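Local coordinates for protein RNA-dependent RNA polymerase (Qualyub virus, PDB 6DX1) that probably acts as a deubiquitinase, its viral OTU domain working as a papain-like cysteine protease that removes ubiquitin from conjugated proteins, at residues N62-F67 with A104-K109. Sequence-based numbering, arbitrary orientation.
Sequences NMCREF and AEILSK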
ATOM      1  N   ASN A  62      -7.471   9.520  -7.788  1.00 20.86           N
ATOM      2  CA  ASN A  62      -8.674   9.481  -8.617  1.00 23.22           C
ATOM      3  C   ASN A  62      -9.182   8.055  -8.799  1.00 23.76           C
ATOM      4  O   ASN A  62     -10.388   7.800  -8.705  1.00 24.47           O
ATOM      5  CB  ASN A  62      -8.391  10.095  -9.991  1.00 25.11           C
ATOM      6  CG  ASN A  62      -8.336  11.604  -9.971  1.00 28.58           C
ATOM      7  OD1 ASN A  62      -8.850  12.252  -9.058  1.00 28.96           O
ATOM      8  ND2 ASN A  62      -7.715  12.179 -11.002  1.00 28.04           N
ATOM      9  N   MET A  63      -8.284   7.116  -9.109  1.00 22.49           N
ATOM     10  CA  MET A  63      -8.752   5.765  -9.404  1.00 22.14           C
ATOM     11  C   MET A  63      -9.280   5.084  -8.149  1.00 21.43           C
ATOM     12  O   MET A  63     -10.198   4.264  -8.233  1.00 21.79           O
ATOM     13  CB  MET A  63      -7.649   4.929 -10.069  1.00 23.68           C
ATOM     14  CG  MET A  63      -6.481   4.561  -9.176  1.00 24.50           C
ATOM     15  SD  MET A  63      -5.202   3.609 -10.047  1.00 29.84           S
ATOM     16  CE  MET A  63      -4.736   4.731 -11.370  1.00 23.39           C
ATOM     17  N   CYS A  64      -8.748   5.439  -6.979  1.00 19.45           N
ATOM     18  CA  CYS A  64      -9.297   4.915  -5.727  1.00 19.01           C
ATOM     19  C   CYS A  64     -10.721   5.409  -5.497  1.00 21.23           C
ATOM     20  O   CYS A  64     -11.603   4.632  -5.118  1.00 21.55           O
ATOM     21  CB  CYS A  64      -8.407   5.315  -4.549  1.00 22.02           C
ATOM     22  SG  CYS A  64      -6.844   4.400  -4.485  1.00 21.40           S
ATOM     23  N   ARG A  65     -10.958   6.708  -5.705  1.00 21.19           N
ATOM     24  CA  ARG A  65     -12.305   7.240  -5.535  1.00 23.11           C
ATOM     25  C   ARG A  65     -13.272   6.589  -6.507  1.00 22.28           C
ATOM     26  O   ARG A  65     -14.411   6.267  -6.141  1.00 24.94           O
ATOM     27  CB  ARG A  65     -12.292   8.757  -5.730  1.00 23.11           C
ATOM     28  CG  ARG A  65     -11.737   9.517  -4.553  1.00 22.95           C
ATOM     29  CD  ARG A  65     -11.876  11.024  -4.753  1.00 25.88           C
ATOM     30  NE  ARG A  65     -10.899  11.562  -5.693  1.00 26.82           N
ATOM     31  CZ  ARG A  65      -9.726  12.083  -5.338  1.00 26.09           C
ATOM     32  NH1 ARG A  65      -9.381  12.138  -4.057  1.00 27.59           N
ATOM     33  NH2 ARG A  65      -8.897  12.555  -6.261  1.00 26.85           N
ATOM     34  N   GLU A  66     -12.832   6.371  -7.748  1.00 22.86           N
ATOM     35  CA  GLU A  66     -13.720   5.795  -8.753  1.00 27.36           C
ATOM     36  C   GLU A  66     -14.077   4.353  -8.425  1.00 26.67           C
ATOM     37  O   GLU A  66     -15.231   3.944  -8.596  1.00 25.63           O
ATOM     38  CB  GLU A  66     -13.085   5.889 -10.137  1.00 29.35           C
ATOM     39  CG  GLU A  66     -13.228   7.279 -10.737  1.00 37.65           C
ATOM     40  CD  GLU A  66     -12.204   7.569 -11.805  1.00 45.83           C
ATOM     41  OE1 GLU A  66     -12.100   8.747 -12.220  1.00 51.79           O
ATOM     42  OE2 GLU A  66     -11.508   6.624 -12.246  1.00 47.60           O
ATOM     43  N   PHE A  67     -13.102   3.559  -7.963  1.00 24.62           N
ATOM     44  CA  PHE A  67     -13.409   2.182  -7.587  1.00 23.42           C
ATOM     45  C   PHE A  67     -14.310   2.132  -6.360  1.00 23.06           C
ATOM     46  O   PHE A  67     -15.157   1.237  -6.240  1.00 24.74           O
ATOM     47  CB  PHE A  67     -12.119   1.398  -7.339  1.00 21.70           C
ATOM     48  CG  PHE A  67     -12.318  -0.093  -7.263  1.00 22.14           C
ATOM     49  CD1 PHE A  67     -12.559  -0.833  -8.410  1.00 21.51           C
ATOM     50  CD2 PHE A  67     -12.244  -0.755  -6.043  1.00 23.71           C
ATOM     51  CE1 PHE A  67     -12.727  -2.218  -8.349  1.00 24.87           C
ATOM     52  CE2 PHE A  67     -12.411  -2.136  -5.977  1.00 25.70           C
ATOM     53  CZ  PHE A  67     -12.652  -2.864  -7.131  1.00 25.03           C
ATOM     54  N   ALA A 104      -4.702   0.692   0.205  1.00 16.88           N
ATOM     55  CA  ALA A 104      -4.090  -0.597  -0.096  1.00 17.68           C
ATOM     56  C   ALA A 104      -5.160  -1.641  -0.390  1.00 16.90           C
ATOM     57  O   ALA A 104      -5.036  -2.410  -1.355  1.00 17.22           O
ATOM     58  CB  ALA A 104      -3.181  -1.044   1.052  1.00 19.19           C
ATOM     59  N   GLU A 105      -6.240  -1.654   0.405  1.00 17.69           N
ATOM     60  CA  GLU A 105      -7.362  -2.543   0.104  1.00 17.43           C
ATOM     61  C   GLU A 105      -7.961  -2.218  -1.257  1.00 19.95           C
ATOM     62  O   GLU A 105      -8.167  -3.114  -2.087  1.00 18.60           O
ATOM     63  CB  GLU A 105      -8.446  -2.444   1.187  1.00 18.46           C
ATOM     64  CG  GLU A 105      -9.670  -3.321   0.850  1.00 17.55           C
ATOM     65  CD  GLU A 105     -10.871  -3.065   1.750  1.00 24.27           C
ATOM     66  OE1 GLU A 105     -11.815  -3.880   1.717  1.00 25.33           O
ATOM     67  OE2 GLU A 105     -10.862  -2.079   2.503  1.00 24.71           O
ATOM     68  N   ILE A 106      -8.248  -0.932  -1.505  1.00 16.95           N
ATOM     69  CA  ILE A 106      -8.891  -0.537  -2.758  1.00 16.94           C
ATOM     70  C   ILE A 106      -8.029  -0.935  -3.945  1.00 17.94           C
ATOM     71  O   ILE A 106      -8.515  -1.501  -4.931  1.00 17.51           O
ATOM     72  CB  ILE A 106      -9.169   0.978  -2.768  1.00 18.69           C
ATOM     73  CG1 ILE A 106     -10.237   1.353  -1.739  1.00 20.48           C
ATOM     74  CG2 ILE A 106      -9.596   1.427  -4.167  1.00 19.05           C
ATOM     75  CD1 ILE A 106     -10.380   2.863  -1.545  1.00 21.94           C
ATOM     76  N   LEU A 107      -6.734  -0.625  -3.883  1.00 17.37           N
ATOM     77  CA  LEU A 107      -5.880  -0.886  -5.038  1.00 17.83           C
ATOM     78  C   LEU A 107      -5.663  -2.381  -5.262  1.00 17.92           C
ATOM     79  O   LEU A 107      -5.580  -2.830  -6.412  1.00 17.64           O
ATOM     80  CB  LEU A 107      -4.543  -0.162  -4.875  1.00 16.59           C
ATOM     81  CG  LEU A 107      -4.711   1.347  -5.040  1.00 18.98           C
ATOM     82  CD1 LEU A 107      -3.543   2.074  -4.399  1.00 20.78           C
ATOM     83  CD2 LEU A 107      -4.832   1.695  -6.516  1.00 20.08           C
ATOM     84  N   SER A 108      -5.552  -3.170  -4.185  1.00 18.16           N
ATOM     85  CA  SER A 108      -5.400  -4.615  -4.374  1.00 17.77           C
ATOM     86  C   SER A 108      -6.576  -5.196  -5.149  1.00 20.36           C
ATOM     87  O   SER A 108      -6.397  -6.114  -5.970  1.00 19.29           O
ATOM     88  CB  SER A 108      -5.237  -5.312  -3.013  1.00 19.04           C
ATOM     89  OG  SER A 108      -6.453  -5.319  -2.285  1.00 20.01           O
ATOM     90  N   LYS A 109      -7.772  -4.652  -4.933  1.00 17.97           N
ATOM     91  CA  LYS A 109      -8.979  -5.170  -5.564  1.00 20.55           C
ATOM     92  C   LYS A 109      -9.230  -4.561  -6.936  1.00 22.94           C
ATOM     93  O   LYS A 109      -9.756  -5.245  -7.823  1.00 23.80           O
ATOM     94  CB  LYS A 109     -10.177  -4.950  -4.630  1.00 20.62           C
ATOM     95  CG  LYS A 109     -10.026  -5.767  -3.338  1.00 20.76           C
ATOM     96  CD  LYS A 109     -11.075  -5.456  -2.276  1.00 21.45           C
ATOM     97  CE  LYS A 109     -10.971  -6.463  -1.126  1.00 23.24           C
ATOM     98  NZ  LYS A 109     -11.931  -6.143  -0.011  1.00 24.53           N
TER
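Two helices of the viral OTU fold pack here in its helical part, where Ile106 of helix 101-111 projects onto the backbone of Cys64 in helix 57-70. The short helical segments cross at 79° with their axes 9.7 Å apart, and the side chains meet mainly through apolar atoms, with no hydrogen bond across. CG2 of Ile106, anti to the backbone N, touches both CA of Cys64 at 3.8 Å and CD2 of Phe67 at 3.9 Å. The Cys64 sulfur lies against the branch point of Leu107, 3.8 Å from SG to CG, and close to both Leu107 methyls, CD1 and CD2. The Met63 and Leu107 side chains cross at about a right angle, and Met63 SD lies 4.0 Å from Leu107 CD2. At the other end, the anti placement of Phe67 CG relative to its backbone N (chi1 -167°) carries the ring toward helix 101-111, with CE2 3.8 Å from CB of Lys109 and CZ 3.8 Å from Lys109 O. The extended Lys109 chain carries NZ away to salt bridges with Glu105 and Asp15. Helix 41-51 borders the contact at Met63 and Leu107, helix 85-92 places Tyr88 against Cys64 and Ile106, and helix 101-111 leads on to strand 114-120 of the mixed sheet.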